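Local coordinates for enoyl-acyl carrier protein reductase (Uncultured bacterium, PDB 6KIA) that probably reduces the carbon-carbon double bond of enoyl-acyl carrier proteins with NADH in bacterial fatty acid synthesis, and confers resistance to triclosan, at residues K345-M355 with L372-I383. Numbering follows the deposited sequence.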
ATOM      1  N   LYS A 345      25.294   3.234   8.948  1.00 22.00           N
ATOM      2  CA  LYS A 345      24.700   4.548   8.949  1.00 23.48           C
ATOM      3  C   LYS A 345      23.205   4.452   9.280  1.00 24.87           C
ATOM      4  O   LYS A 345      22.632   5.324   9.970  1.00 21.95           O
ATOM      5  CB  LYS A 345      24.927   5.207   7.583  1.00 25.82           C
ATOM      6  CG  LYS A 345      24.228   6.527   7.373  1.00 33.37           C
ATOM      7  CD  LYS A 345      24.708   7.143   6.064  1.00 44.74           C
ATOM      8  CE  LYS A 345      26.225   7.389   6.082  1.00 47.87           C
ATOM      9  NZ  LYS A 345      26.700   8.464   7.006  1.00 46.98           N
ATOM     10  N   ILE A 346      22.576   3.357   8.846  1.00 20.44           N
ATOM     11  CA  ILE A 346      21.191   3.118   9.253  1.00 19.62           C
ATOM     12  C   ILE A 346      21.063   2.743  10.747  1.00 18.97           C
ATOM     13  O   ILE A 346      20.152   3.210  11.452  1.00 22.40           O
ATOM     14  CB  ILE A 346      20.547   2.020   8.389  1.00 17.97           C
ATOM     15  CG1 ILE A 346      20.542   2.451   6.921  1.00 20.86           C
ATOM     16  CG2 ILE A 346      19.108   1.701   8.908  1.00 20.45           C
ATOM     17  CD1 ILE A 346      19.560   3.586   6.616  1.00 22.54           C
ATOM     18  N   ASP A 347      21.995   1.957  11.272  1.00 22.29           N
ATOM     19  CA  ASP A 347      21.927   1.651  12.700  1.00 24.21           C
ATOM     20  C   ASP A 347      22.109   2.939  13.536  1.00 26.51           C
ATOM     21  O   ASP A 347      21.390   3.167  14.516  1.00 24.31           O
ATOM     22  CB  ASP A 347      22.978   0.604  13.096  1.00 26.60           C
ATOM     23  CG  ASP A 347      22.658  -0.790  12.543  1.00 34.88           C
ATOM     24  OD1 ASP A 347      21.460  -1.107  12.333  1.00 35.04           O
ATOM     25  OD2 ASP A 347      23.604  -1.578  12.343  1.00 39.36           O
ATOM     26  N   ASP A 348      23.044   3.779  13.119  1.00 23.55           N
ATOM     27  CA  ASP A 348      23.272   5.067  13.764  1.00 24.63           C
ATOM     28  C   ASP A 348      22.008   5.928  13.711  1.00 27.47           C
ATOM     29  O   ASP A 348      21.667   6.623  14.677  1.00 28.20           O
ATOM     30  CB  ASP A 348      24.447   5.798  13.103  1.00 24.69           C
ATOM     31  CG  ASP A 348      25.806   5.198  13.473  1.00 36.10           C
ATOM     32  OD1 ASP A 348      25.877   4.398  14.427  1.00 34.03           O
ATOM     33  OD2 ASP A 348      26.798   5.505  12.772  1.00 35.32           O
ATOM     34  N   TYR A 349      21.326   5.899  12.563  1.00 23.48           N
ATOM     35  CA  TYR A 349      20.063   6.615  12.390  1.00 21.47           C
ATOM     36  C   TYR A 349      19.027   6.162  13.425  1.00 21.31           C
ATOM     37  O   TYR A 349      18.431   6.981  14.116  1.00 22.49           O
ATOM     38  CB  TYR A 349      19.571   6.392  10.953  1.00 24.21           C
ATOM     39  CG  TYR A 349      18.254   7.023  10.522  1.00 23.15           C
ATOM     40  CD1 TYR A 349      18.176   8.371  10.178  1.00 20.22           C
ATOM     41  CD2 TYR A 349      17.108   6.241  10.383  1.00 22.76           C
ATOM     42  CE1 TYR A 349      16.984   8.941   9.750  1.00 26.01           C
ATOM     43  CE2 TYR A 349      15.908   6.796   9.937  1.00 22.94           C
ATOM     44  CZ  TYR A 349      15.849   8.148   9.635  1.00 25.49           C
ATOM     45  OH  TYR A 349      14.663   8.702   9.204  1.00 22.79           O
ATOM     46  N   ASN A 350      18.795   4.857  13.530  1.00 20.70           N
ATOM     47  CA  ASN A 350      17.809   4.375  14.495  1.00 21.22           C
ATOM     48  C   ASN A 350      18.265   4.514  15.956  1.00 26.68           C
ATOM     49  O   ASN A 350      17.448   4.467  16.875  1.00 28.78           O
ATOM     50  CB  ASN A 350      17.441   2.915  14.197  1.00 21.41           C
ATOM     51  CG  ASN A 350      16.670   2.789  12.901  1.00 21.60           C
ATOM     52  OD1 ASN A 350      15.669   3.470  12.705  1.00 23.14           O
ATOM     53  ND2 ASN A 350      17.168   1.957  11.990  1.00 23.31           N
ATOM     54  N   ALA A 351      19.563   4.661  16.171  1.00 28.22           N
ATOM     55  CA  ALA A 351      20.080   4.835  17.528  1.00 32.07           C
ATOM     56  C   ALA A 351      19.886   6.266  18.027  1.00 36.96           C
ATOM     57  O   ALA A 351      19.947   6.522  19.232  1.00 36.79           O
ATOM     58  CB  ALA A 351      21.552   4.441  17.588  1.00 28.24           C
ATOM     59  N   SER A 352      19.660   7.195  17.098  1.00 25.36           N
ATOM     60  CA  SER A 352      19.570   8.612  17.430  1.00 27.94           C
ATOM     61  C   SER A 352      18.338   8.950  18.278  1.00 28.53           C
ATOM     62  O   SER A 352      17.276   8.351  18.122  1.00 26.32           O
ATOM     63  CB  SER A 352      19.585   9.449  16.143  1.00 33.71           C
ATOM     64  OG  SER A 352      18.297   9.533  15.535  1.00 28.69           O
ATOM     65  N   ASP A 353      18.486   9.905  19.193  1.00 33.84           N
ATOM     66  CA  ASP A 353      17.350  10.322  20.018  1.00 35.85           C
ATOM     67  C   ASP A 353      16.216  10.883  19.166  1.00 30.17           C
ATOM     68  O   ASP A 353      15.035  10.656  19.469  1.00 34.84           O
ATOM     69  CB  ASP A 353      17.775  11.340  21.079  1.00 43.55           C
ATOM     70  CG  ASP A 353      18.444  10.683  22.283  1.00 54.25           C
ATOM     71  OD1 ASP A 353      18.371   9.441  22.412  1.00 55.97           O
ATOM     72  OD2 ASP A 353      19.032  11.411  23.109  1.00 60.80           O
ATOM     73  N   VAL A 354      16.575  11.627  18.120  1.00 26.48           N
ATOM     74  CA  VAL A 354      15.575  12.189  17.222  1.00 24.37           C
ATOM     75  C   VAL A 354      14.674  11.085  16.632  1.00 24.29           C
ATOM     76  O   VAL A 354      13.443  11.175  16.693  1.00 28.42           O
ATOM     77  CB  VAL A 354      16.228  12.981  16.057  1.00 31.94           C
ATOM     78  CG1 VAL A 354      15.172  13.382  15.035  1.00 35.03           C
ATOM     79  CG2 VAL A 354      16.938  14.221  16.572  1.00 38.04           C
ATOM     80  N   MET A 355      15.279  10.016  16.126  1.00 26.03           N
ATOM     81  CA  MET A 355      14.493   8.943  15.514  1.00 21.68           C
ATOM     82  C   MET A 355      13.814   8.084  16.568  1.00 26.90           C
ATOM     83  O   MET A 355      12.678   7.624  16.367  1.00 23.42           O
ATOM     84  CB  MET A 355      15.366   8.084  14.607  1.00 22.40           C
ATOM     85  CG  MET A 355      15.899   8.843  13.379  1.00 21.81           C
ATOM     86  SD  MET A 355      14.676   9.899  12.583  1.00 26.89           S
ATOM     87  CE  MET A 355      13.383   8.702  12.179  1.00 21.61           C
ATOM     88  N   LEU A 372      13.692  16.156  12.126  1.00 26.68           N
ATOM     89  CA  LEU A 372      13.402  14.895  11.447  1.00 23.23           C
ATOM     90  C   LEU A 372      13.767  15.033   9.978  1.00 23.27           C
ATOM     91  O   LEU A 372      14.448  14.174   9.421  1.00 26.06           O
ATOM     92  CB  LEU A 372      11.929  14.504  11.581  1.00 19.03           C
ATOM     93  CG  LEU A 372      11.552  13.279  10.741  1.00 26.21           C
ATOM     94  CD1 LEU A 372      12.347  12.027  11.196  1.00 24.21           C
ATOM     95  CD2 LEU A 372      10.049  13.051  10.746  1.00 27.49           C
ATOM     96  N   ALA A 373      13.302  16.113   9.359  1.00 24.40           N
ATOM     97  CA  ALA A 373      13.583  16.385   7.948  1.00 25.00           C
ATOM     98  C   ALA A 373      15.061  16.404   7.648  1.00 31.52           C
ATOM     99  O   ALA A 373      15.517  15.803   6.668  1.00 28.92           O
ATOM    100  CB  ALA A 373      12.944  17.713   7.527  1.00 28.31           C
ATOM    101  N   ASP A 374      15.828  17.068   8.503  1.00 23.53           N
ATOM    102  CA  ASP A 374      17.252  17.175   8.255  1.00 24.84           C
ATOM    103  C   ASP A 374      17.903  15.801   8.291  1.00 23.54           C
ATOM    104  O   ASP A 374      18.659  15.443   7.381  1.00 28.64           O
ATOM    105  CB  ASP A 374      17.922  18.094   9.281  1.00 27.79           C
ATOM    106  CG  ASP A 374      17.898  19.554   8.852  1.00 46.96           C
ATOM    107  OD1 ASP A 374      18.559  19.907   7.853  1.00 53.76           O
ATOM    108  OD2 ASP A 374      17.227  20.354   9.534  1.00 52.48           O
ATOM    109  N   ILE A 375      17.623  15.028   9.341  1.00 24.01           N
ATOM    110  CA  ILE A 375      18.317  13.752   9.461  1.00 20.52           C
ATOM    111  C   ILE A 375      17.809  12.701   8.449  1.00 26.47           C
ATOM    112  O   ILE A 375      18.598  11.904   7.913  1.00 24.14           O
ATOM    113  CB  ILE A 375      18.234  13.198  10.909  1.00 24.85           C
ATOM    114  CG1 ILE A 375      19.201  12.032  11.096  1.00 24.89           C
ATOM    115  CG2 ILE A 375      16.806  12.834  11.302  1.00 27.74           C
ATOM    116  CD1 ILE A 375      19.212  11.471  12.500  1.00 29.85           C
ATOM    117  N   MET A 376      16.508  12.697   8.182  1.00 22.82           N
ATOM    118  CA  MET A 376      15.920  11.686   7.283  1.00 23.91           C
ATOM    119  C   MET A 376      16.288  11.982   5.829  1.00 23.01           C
ATOM    120  O   MET A 376      16.759  11.112   5.097  1.00 23.48           O
ATOM    121  CB  MET A 376      14.403  11.617   7.428  1.00 26.43           C
ATOM    122  CG  MET A 376      13.788  10.596   6.485  1.00 21.33           C
ATOM    123  SD  MET A 376      12.013  10.373   6.732  1.00 23.72           S
ATOM    124  CE  MET A 376      11.425  11.972   6.170  1.00 26.48           C
ATOM    125  N   ILE A 377      16.081  13.219   5.399  1.00 21.04           N
ATOM    126  CA  ILE A 377      16.398  13.550   4.022  1.00 21.54           C
ATOM    127  C   ILE A 377      17.910  13.553   3.793  1.00 29.43           C
ATOM    128  O   ILE A 377      18.383  13.097   2.745  1.00 29.88           O
ATOM    129  CB  ILE A 377      15.805  14.917   3.640  1.00 24.34           C
ATOM    130  CG1 ILE A 377      14.304  14.925   3.911  1.00 31.49           C
ATOM    131  CG2 ILE A 377      16.167  15.297   2.201  1.00 28.28           C
ATOM    132  CD1 ILE A 377      13.494  14.160   2.906  1.00 37.87           C
ATOM    133  N   GLY A 378      18.664  14.033   4.784  1.00 27.34           N
ATOM    134  CA  GLY A 378      20.113  14.016   4.698  1.00 28.08           C
ATOM    135  C   GLY A 378      20.641  12.596   4.555  1.00 24.50           C
ATOM    136  O   GLY A 378      21.481  12.309   3.678  1.00 23.49           O
ATOM    137  N   THR A 379      20.155  11.704   5.421  1.00 21.38           N
ATOM    138  CA  THR A 379      20.607  10.310   5.394  1.00 22.10           C
ATOM    139  C   THR A 379      20.214   9.615   4.079  1.00 25.51           C
ATOM    140  O   THR A 379      21.034   8.915   3.437  1.00 23.14           O
ATOM    141  CB  THR A 379      20.047   9.527   6.608  1.00 23.40           C
ATOM    142  OG1 THR A 379      20.452  10.179   7.837  1.00 23.08           O
ATOM    143  CG2 THR A 379      20.550   8.107   6.600  1.00 23.50           C
ATOM    144  N   SER A 380      18.965   9.815   3.669  1.00 21.22           N
ATOM    145  CA  SER A 380      18.489   9.207   2.429  1.00 23.95           C
ATOM    146  C   SER A 380      19.341   9.662   1.222  1.00 24.21           C
ATOM    147  O   SER A 380      19.772   8.853   0.380  1.00 27.34           O
ATOM    148  CB  SER A 380      16.998   9.551   2.221  1.00 20.18           C
ATOM    149  OG  SER A 380      16.565   9.168   0.927  1.00 26.21           O
ATOM    150  N   ASP A 381      19.610  10.958   1.159  1.00 22.32           N
ATOM    151  CA  ASP A 381      20.429  11.526   0.095  1.00 26.56           C
ATOM    152  C   ASP A 381      21.853  10.948   0.086  1.00 26.35           C
ATOM    153  O   ASP A 381      22.388  10.599  -0.982  1.00 27.12           O
ATOM    154  CB  ASP A 381      20.483  13.050   0.263  1.00 33.23           C
ATOM    155  CG  ASP A 381      19.233  13.752  -0.263  1.00 41.06           C
ATOM    156  OD1 ASP A 381      18.238  13.077  -0.624  1.00 42.71           O
ATOM    157  OD2 ASP A 381      19.226  14.998  -0.245  1.00 43.66           O
ATOM    158  N   GLU A 382      22.477  10.872   1.270  1.00 22.54           N
ATOM    159  CA  GLU A 382      23.830  10.323   1.397  1.00 24.15           C
ATOM    160  C   GLU A 382      23.919   8.881   0.888  1.00 23.74           C
ATOM    161  O   GLU A 382      24.852   8.500   0.137  1.00 27.76           O
ATOM    162  CB  GLU A 382      24.319  10.368   2.853  1.00 26.38           C
ATOM    163  CG  GLU A 382      24.637  11.749   3.398  1.00 41.09           C
ATOM    164  CD  GLU A 382      24.780  11.763   4.914  1.00 49.41           C
ATOM    165  OE1 GLU A 382      25.028  10.692   5.509  1.00 53.41           O
ATOM    166  OE2 GLU A 382      24.656  12.852   5.516  1.00 56.68           O
ATOM    167  N   ILE A 383      22.933   8.085   1.286  1.00 24.67           N
ATOM    168  CA  ILE A 383      22.963   6.682   0.885  1.00 20.31           C
ATOM    169  C   ILE A 383      22.763   6.584  -0.630  1.00 23.71           C
ATOM    170  O   ILE A 383      23.476   5.847  -1.306  1.00 23.74           O
ATOM    171  CB  ILE A 383      21.925   5.858   1.626  1.00 22.98           C
ATOM    172  CG1 ILE A 383      22.376   5.732   3.084  1.00 19.88           C
ATOM    173  CG2 ILE A 383      21.797   4.468   0.983  1.00 19.16           C
ATOM    174  CD1 ILE A 383      21.332   5.154   3.982  1.00 21.58           C
TER
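Apolar packing between Y349 and I375 lies at the middle of this contact: the two side chains cross obliquely, with CD1 of the ring 3.9 Å from I375 CG1. With CG anti to the backbone N (chi1 179°), the tyrosine reaches across to the partner helix, where its OH lies 3.4 Å from M376 CB. A long, flat residue suits this place because it spans the gap between the two backbones. M355 closes over one ring face, its CG 3.7 Å above the plane, and its bent chain brings SD to 3.4 Å from L372 CD1. I375 is branched enough to serve several neighbours, CD1 approaching S352 and CG2 approaching V354 and M355. Beside K345, the buried, apolar I346 and I383 cross at about a right angle, CD1 to CD1 at 3.5 Å, with I346 also resting on F307.

The arrangement is an antiparallel helix pair: the axes of the short segments 345-351 and 372-383 run at 176° and come within 11.3 Å. It lies on the periphery of a protein of the NAD(P)-binding Rossmann clan; the side chain of M376 is about 12 Å from the bound NADH.

S352 is the N-cap of helix 353-356. Its short OG accepts from M355 N and donates to Y349 O, tying that carbonyl to the helix's first turn. T379 suits its buried place by setting OG1 obliquely against Y349 CD1 and CG2 against K345 CG. Partly exposed K345 forms a salt bridge with exposed E382, NZ meeting OE1 nearly along its C-O axis at 3.2 Å; the lysine chain, bent at its outer two torsions, packs CD against I383 CG1.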